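Local coordinates for protein phosphoserine aminotransferase (PDB 4AZJ) that catalyses the reversible, pyridoxal-phosphate-dependent transfer of an amino group between phosphoserine and 2-oxoglutarate, the second step of serine biosynthesis from 3-phosphoglycerate, at residues 97-102 with 129-134; 123-128 with 288-293. All coordinates share one frame; numbering follows the deposited sequence.

Contact 1. Residues 97-102 with 129-134; sequences VLTGSW and SIPDFS. With PLP (pyridoxal-5'-phosphate), chain D; SEP (phosphoserine), chain C.
At the edge of the pyridoxal phosphate pocket, T99 and V97 pack against P131, and W102, in segment 97-102, lies on the cofactor. The methyl CG2 of T99 crosses the proline at about a right angle and comes 3.4 Å from P131 CD, tight for two carbons. T99 CG2 also meets the end of the I130 side chain, 3.9 Å from I130 CD1. The T99 chi1 of 47° puts OG1 between N and C, where it bonds to N151. Two residues earlier, near the end of the strand, V97 CG1 touches P131 CG at 3.8 Å. No direct hydrogen bond joins the segments. One water sits between the backbones, 2.7 Å from T99 O and near S129 O, which also accepts from T122 OG1.

The enzyme, a class-V aminotransferase, has fold type I of pyridoxal-phosphate enzymes. Strand 93-98 belongs to its large mixed sheet, between strands 115-121 and 142-148. After this strand, G100 takes the N-cap position of helix 101-113; the loop 129-134 passes beside the strand end.

The W102 ring lies over the cofactor, with PLP C4 3.4 Å above its plane and over its centre. The indole NE1 donates to the carboxylate oxygen OXT of the bound phosphoserine at 3.2 Å, with an N-H...O angle of 155°. The phosphoserine N is 1.4 Å from PLP C4A, a covalent distance consistent with an external aldimine. R334, R328 and H327 also hold the phosphoserine, and S77, T152 and Q195 the cofactor; from the second subunit, R42 and H41 join the first, N237 and T238 the second.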
loop_
_atom_site.group_PDB
_atom_site.type_symbol
_atom_site.label_atom_id
_atom_site.label_comp_id
_atom_site.label_asym_id
_atom_site.label_seq_id
_atom_site.Cartn_x
_atom_site.Cartn_y
_atom_site.Cartn_z
ATOM N N VAL A 97 -13.735 -18.873 -13.643
ATOM C CA VAL A 97 -13.886 -18.752 -15.097
ATOM C C VAL A 97 -12.593 -18.171 -15.631
ATOM O O VAL A 97 -12.189 -17.069 -15.248
ATOM C CB VAL A 97 -15.064 -17.868 -15.483
ATOM C CG1 VAL A 97 -15.176 -17.802 -17.011
ATOM C CG2 VAL A 97 -16.342 -18.366 -14.879
ATOM N N LEU A 98 -11.904 -18.906 -16.500
ATOM C CA LEU A 98 -10.625 -18.441 -16.999
ATOM C C LEU A 98 -10.773 -17.687 -18.303
ATOM O O LEU A 98 -11.124 -18.281 -19.320
ATOM C CB LEU A 98 -9.666 -19.599 -17.207
ATOM C CG LEU A 98 -9.308 -20.397 -15.947
ATOM C CD1 LEU A 98 -8.266 -21.416 -16.262
ATOM C CD2 LEU A 98 -8.783 -19.474 -14.827
ATOM N N THR A 99 -10.445 -16.397 -18.298
ATOM C CA THR A 99 -10.533 -15.588 -19.511
ATOM C C THR A 99 -9.227 -14.839 -19.771
ATOM O O THR A 99 -9.155 -14.000 -20.671
ATOM C CB THR A 99 -11.739 -14.638 -19.477
ATOM O OG1 THR A 99 -11.813 -13.940 -18.215
ATOM C CG2 THR A 99 -13.041 -15.408 -19.692
ATOM N N GLY A 100 -8.175 -15.146 -19.033
ATOM C CA GLY A 100 -6.878 -14.575 -19.296
ATOM C C GLY A 100 -5.842 -14.932 -18.256
ATOM O O GLY A 100 -6.060 -15.802 -17.410
ATOM N N SER A 101 -4.705 -14.246 -18.300
ATOM C CA SER A 101 -3.602 -14.455 -17.395
ATOM C C SER A 101 -3.968 -14.076 -15.956
ATOM O O SER A 101 -3.621 -14.793 -15.010
ATOM C CB SER A 101 -2.386 -13.623 -17.872
ATOM O OG SER A 101 -1.303 -13.754 -17.005
ATOM N N TRP A 102 -4.663 -12.964 -15.774
ATOM C CA TRP A 102 -5.087 -12.577 -14.426
ATOM C C TRP A 102 -6.050 -13.593 -13.839
ATOM O O TRP A 102 -5.972 -13.865 -12.632
ATOM C CB TRP A 102 -5.628 -11.134 -14.403
ATOM C CG TRP A 102 -4.489 -10.162 -14.702
ATOM C CD1 TRP A 102 -4.378 -9.320 -15.754
ATOM C CD2 TRP A 102 -3.279 -10.021 -13.945
ATOM N NE1 TRP A 102 -3.176 -8.665 -15.705
ATOM C CE2 TRP A 102 -2.481 -9.070 -14.593
ATOM C CE3 TRP A 102 -2.817 -10.592 -12.757
ATOM C CZ2 TRP A 102 -1.228 -8.689 -14.101
ATOM C CZ3 TRP A 102 -1.589 -10.217 -12.267
ATOM C CH2 TRP A 102 -0.791 -9.277 -12.946
ATOM N N SER A 129 -11.673 -14.672 -26.368
ATOM C CA SER A 129 -13.089 -14.478 -26.149
ATOM C C SER A 129 -13.534 -14.741 -24.704
ATOM O O SER A 129 -12.797 -15.320 -23.893
ATOM C CB SER A 129 -13.888 -15.379 -27.083
ATOM O OG SER A 129 -13.670 -16.736 -26.742
ATOM N N ILE A 130 -14.728 -14.261 -24.410
ATOM C CA ILE A 130 -15.426 -14.587 -23.167
ATOM C C ILE A 130 -16.347 -15.775 -23.466
ATOM O O ILE A 130 -17.071 -15.774 -24.469
ATOM C CB ILE A 130 -16.282 -13.411 -22.692
ATOM C CG1 ILE A 130 -15.438 -12.132 -22.581
ATOM C CG2 ILE A 130 -16.969 -13.734 -21.367
ATOM C CD1 ILE A 130 -14.237 -12.230 -21.643
ATOM N N PRO A 131 -16.318 -16.791 -22.614
ATOM C CA PRO A 131 -17.159 -17.962 -22.886
ATOM C C PRO A 131 -18.647 -17.655 -22.741
ATOM O O PRO A 131 -19.058 -16.733 -22.025
ATOM C CB PRO A 131 -16.716 -18.964 -21.816
ATOM C CG PRO A 131 -16.228 -18.101 -20.668
ATOM C CD PRO A 131 -15.566 -16.932 -21.356
ATOM N N ASP A 132 -19.482 -18.425 -23.462
ATOM C CA ASP A 132 -20.924 -18.342 -23.273
ATOM C C ASP A 132 -21.254 -18.838 -21.867
ATOM O O ASP A 132 -20.691 -19.825 -21.414
ATOM C CB ASP A 132 -21.661 -19.197 -24.316
ATOM C CG ASP A 132 -21.484 -18.686 -25.745
ATOM O OD1 ASP A 132 -21.417 -17.454 -25.948
ATOM O OD2 ASP A 132 -21.426 -19.526 -26.669
ATOM N N PHE A 133 -22.167 -18.157 -21.205
ATOM C CA PHE A 133 -22.493 -18.479 -19.825
ATOM C C PHE A 133 -23.119 -19.877 -19.736
ATOM O O PHE A 133 -23.025 -20.534 -18.696
ATOM C CB PHE A 133 -23.415 -17.406 -19.225
ATOM C CG PHE A 133 -22.825 -16.015 -19.239
ATOM C CD1 PHE A 133 -21.465 -15.823 -19.407
ATOM C CD2 PHE A 133 -23.644 -14.908 -19.069
ATOM C CE1 PHE A 133 -20.927 -14.529 -19.430
ATOM C CE2 PHE A 133 -23.114 -13.613 -19.088
ATOM C CZ PHE A 133 -21.756 -13.437 -19.264
ATOM N N SER A 134 -23.716 -20.340 -20.837
ATOM C CA SER A 134 -24.279 -21.694 -20.891
ATOM C C SER A 134 -23.207 -22.772 -20.761
ATOM O O SER A 134 -23.517 -23.933 -20.449
ATOM C CB SER A 134 -25.075 -21.888 -22.198
ATOM O OG SER A 134 -24.229 -21.849 -23.343
HETATM N N1 PLP D . -5.883 -8.174 -11.997
HETATM C C2 PLP D . -5.977 -7.480 -13.139
HETATM C C2A PLP D . -7.210 -7.636 -13.973
HETATM C C3 PLP D . -4.865 -6.645 -13.533
HETATM O O3 PLP D . -4.961 -5.963 -14.669
HETATM C C4 PLP D . -3.694 -6.516 -12.681
HETATM C C4A PLP D . -2.514 -5.732 -13.121
HETATM C C5 PLP D . -3.703 -7.247 -11.503
HETATM C C6 PLP D . -4.796 -8.048 -11.204
HETATM C C5A PLP D . -2.548 -7.205 -10.520
HETATM O O4P PLP D . -2.685 -5.990 -9.736
HETATM P P PLP D . -1.586 -5.610 -8.598
HETATM O O1P PLP D . -2.157 -4.376 -7.987
HETATM O O2P PLP D . -0.324 -5.404 -9.358
HETATM O O3P PLP D . -1.491 -6.806 -7.655
HETATM N N SEP C . -2.327 -5.603 -14.469
HETATM C CA SEP C . -1.247 -4.867 -15.076
HETATM C CB SEP C . 0.098 -4.967 -14.357
HETATM O OG SEP C . 0.754 -6.195 -14.662
HETATM C C SEP C . -1.114 -5.215 -16.541
HETATM O O SEP C . -0.207 -4.626 -17.163
HETATM O OXT SEP C . -1.912 -6.033 -17.055
HETATM P P SEP C . 2.270 -6.433 -14.298
HETATM O O1P SEP C . 3.118 -5.518 -15.156
HETATM O O2P SEP C . 2.451 -6.065 -12.828
HETATM O O3P SEP C . 2.475 -7.893 -14.622
HETATM O O HOH W 1 -10.376 -13.742 -23.024
#

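Contact 2. Residues 123-128 with 288-293; sequences KANSYQ and HAEKGS
H288 CG lies anti to the backbone N (chi1 -179°), which carries the imidazole across to the turn at S126 and Y127. Q128 CG is anti to its carbonyl carbon (chi1 -66°), which sets it over one face of that ring, while the chain runs on past H288 O. The contact joins two loops of the fold type I subunit, one after strand 115-121 and one after strand 286-287. H288 NE2 donates to S126 O at 2.8 Å, nearly in the ring plane. The bond is bent, as NE2 shares its proton with Y127 O in a second, weak bond. Q128 CG makes a CH-pi contact, 3.9 Å from the H288 ring centroid. A leucine in place of H288 would probably leave S126 O without this donor and Q128 CG without its flat support. Y154 also meets the H288 ring.

The backbones are joined by E290 N donating to Q128 O at 2.8 Å. N125 and E290 approach from opposite directions, their amide and carboxylate planes 66° apart. One water donates to N125 OD1 and to E290 OE2. N125 ND2 gives E290 OE2 a nearly straight bond of 3.0 Å, reaching the oxygen from above the carboxylate plane.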
loop_
_atom_site.group_PDB
_atom_site.type_symbol
_atom_site.label_atom_id
_atom_site.label_comp_id
_atom_site.label_asym_id
_atom_site.label_seq_id
_atom_site.Cartn_x
_atom_site.Cartn_y
_atom_site.Cartn_z
ATOM N N LYS A 123 -8.959 -20.591 -22.692
ATOM C CA LYS A 123 -7.531 -20.787 -22.868
ATOM C C LYS A 123 -7.230 -21.471 -24.205
ATOM O O LYS A 123 -6.269 -21.113 -24.894
ATOM C CB LYS A 123 -6.965 -21.625 -21.720
ATOM C CG LYS A 123 -5.477 -21.767 -21.717
ATOM C CD LYS A 123 -4.988 -22.592 -20.525
ATOM C CE LYS A 123 -3.470 -22.737 -20.516
ATOM N NZ LYS A 123 -2.774 -21.444 -20.267
ATOM N N ALA A 124 -8.059 -22.432 -24.579
ATOM C CA ALA A 124 -7.817 -23.179 -25.822
ATOM C C ALA A 124 -8.094 -22.319 -27.053
ATOM O O ALA A 124 -7.647 -22.644 -28.157
ATOM C CB ALA A 124 -8.662 -24.443 -25.857
ATOM N N ASN A 125 -8.868 -21.254 -26.865
ATOM C CA ASN A 125 -9.126 -20.245 -27.901
ATOM C C ASN A 125 -8.171 -19.045 -27.715
ATOM O O ASN A 125 -8.486 -17.936 -28.167
ATOM C CB ASN A 125 -10.583 -19.778 -27.816
ATOM C CG ASN A 125 -11.016 -18.961 -29.024
ATOM O OD1 ASN A 125 -10.537 -19.200 -30.132
ATOM N ND2 ASN A 125 -11.927 -17.992 -28.819
ATOM N N SER A 126 -7.011 -19.289 -27.093
ATOM C CA SER A 126 -5.957 -18.289 -26.858
ATOM C C SER A 126 -6.466 -17.041 -26.129
ATOM O O SER A 126 -5.969 -15.935 -26.312
ATOM C CB SER A 126 -5.317 -17.855 -28.184
ATOM O OG SER A 126 -4.892 -18.978 -28.951
ATOM N N TYR A 127 -7.455 -17.227 -25.277
ATOM C CA TYR A 127 -8.068 -16.120 -24.572
ATOM C C TYR A 127 -8.472 -14.975 -25.502
ATOM O O TYR A 127 -8.235 -13.816 -25.214
ATOM C CB TYR A 127 -7.128 -15.632 -23.458
ATOM C CG TYR A 127 -6.942 -16.632 -22.332
ATOM C CD1 TYR A 127 -8.045 -17.184 -21.690
ATOM C CD2 TYR A 127 -5.685 -17.002 -21.902
ATOM C CE1 TYR A 127 -7.893 -18.069 -20.634
ATOM C CE2 TYR A 127 -5.531 -17.916 -20.831
ATOM C CZ TYR A 127 -6.640 -18.416 -20.220
ATOM O OH TYR A 127 -6.523 -19.305 -19.161
ATOM N N GLN A 128 -9.114 -15.317 -26.616
ATOM C CA GLN A 128 -9.598 -14.327 -27.577
ATOM C C GLN A 128 -11.044 -13.981 -27.316
ATOM O O GLN A 128 -11.613 -13.109 -27.949
ATOM C CB GLN A 128 -9.393 -14.854 -29.021
ATOM C CG GLN A 128 -7.955 -14.970 -29.353
ATOM C CD GLN A 128 -7.703 -15.328 -30.806
ATOM O OE1 GLN A 128 -7.123 -14.558 -31.576
ATOM N NE2 GLN A 128 -8.135 -16.492 -31.178
ATOM N N HIS A 288 -6.113 -8.906 -31.100
ATOM C CA HIS A 288 -6.156 -10.229 -30.461
ATOM C C HIS A 288 -7.576 -10.691 -30.195
ATOM O O HIS A 288 -7.908 -11.851 -30.413
ATOM C CB HIS A 288 -5.383 -10.183 -29.157
ATOM C CG HIS A 288 -5.347 -11.498 -28.457
ATOM N ND1 HIS A 288 -4.523 -12.521 -28.868
ATOM C CD2 HIS A 288 -6.074 -11.984 -27.422
ATOM C CE1 HIS A 288 -4.719 -13.571 -28.083
ATOM N NE2 HIS A 288 -5.659 -13.271 -27.210
ATOM N N ALA A 289 -8.415 -9.811 -29.682
ATOM C CA ALA A 289 -9.755 -10.200 -29.280
ATOM C C ALA A 289 -10.672 -10.479 -30.443
ATOM O O ALA A 289 -10.685 -9.757 -31.437
ATOM C CB ALA A 289 -10.381 -9.125 -28.414
ATOM N N GLU A 290 -11.542 -11.453 -30.265
ATOM C CA GLU A 290 -12.691 -11.543 -31.146
ATOM C C GLU A 290 -13.515 -10.297 -30.987
ATOM O O GLU A 290 -13.628 -9.720 -29.885
ATOM C CB GLU A 290 -13.564 -12.761 -30.819
ATOM C CG GLU A 290 -12.884 -14.061 -31.085
ATOM C CD GLU A 290 -13.769 -15.275 -30.777
ATOM O OE1 GLU A 290 -14.938 -15.121 -30.352
ATOM O OE2 GLU A 290 -13.258 -16.390 -30.977
ATOM N N LYS A 291 -14.136 -9.851 -32.070
ATOM C CA LYS A 291 -14.859 -8.598 -32.010
ATOM C C LYS A 291 -15.914 -8.557 -30.922
ATOM O O LYS A 291 -16.066 -7.540 -30.235
ATOM C CB LYS A 291 -15.479 -8.264 -33.372
ATOM C CG LYS A 291 -14.443 -7.993 -34.423
ATOM C CD LYS A 291 -15.070 -7.508 -35.731
ATOM C CE LYS A 291 -13.999 -7.113 -36.735
ATOM N NZ LYS A 291 -12.956 -8.168 -36.880
ATOM N N GLY A 292 -16.642 -9.660 -30.735
ATOM C CA GLY A 292 -17.712 -9.687 -29.751
ATOM C C GLY A 292 -17.256 -9.673 -28.294
ATOM O O GLY A 292 -18.085 -9.557 -27.397
ATOM N N SER A 293 -15.950 -9.781 -28.074
ATOM C CA SER A 293 -15.416 -9.828 -26.700
ATOM C C SER A 293 -14.429 -8.673 -26.461
ATOM O O SER A 293 -13.696 -8.688 -25.475
ATOM C CB SER A 293 -14.688 -11.135 -26.457
ATOM O OG SER A 293 -15.579 -12.253 -26.455
HETATM O O HOH W 2 -11.012 -16.740 -32.183
#

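Overall arrangement
Contact 1 is mostly buried and sits beside the cofactor pocket. Contact 2 is partly buried and lies nearer the surface, with its centre 9 Å from that of contact 1. Both use the chain between strands 115-121 and 142-148: residues 123-128 serve contact 2, and residues 129-134 follow directly in contact 1. The chemistry changes along this loop. In 97-102 with 129-134, methyl and proline carbons pack beside the sheet. In 123-128 with 288-293, hydrogen bonds dominate. The two contacts also touch. S293 OG probably bonds to I130 N at 3.0 Å, and the Y127 ring packs on the backbone of T99 and G100.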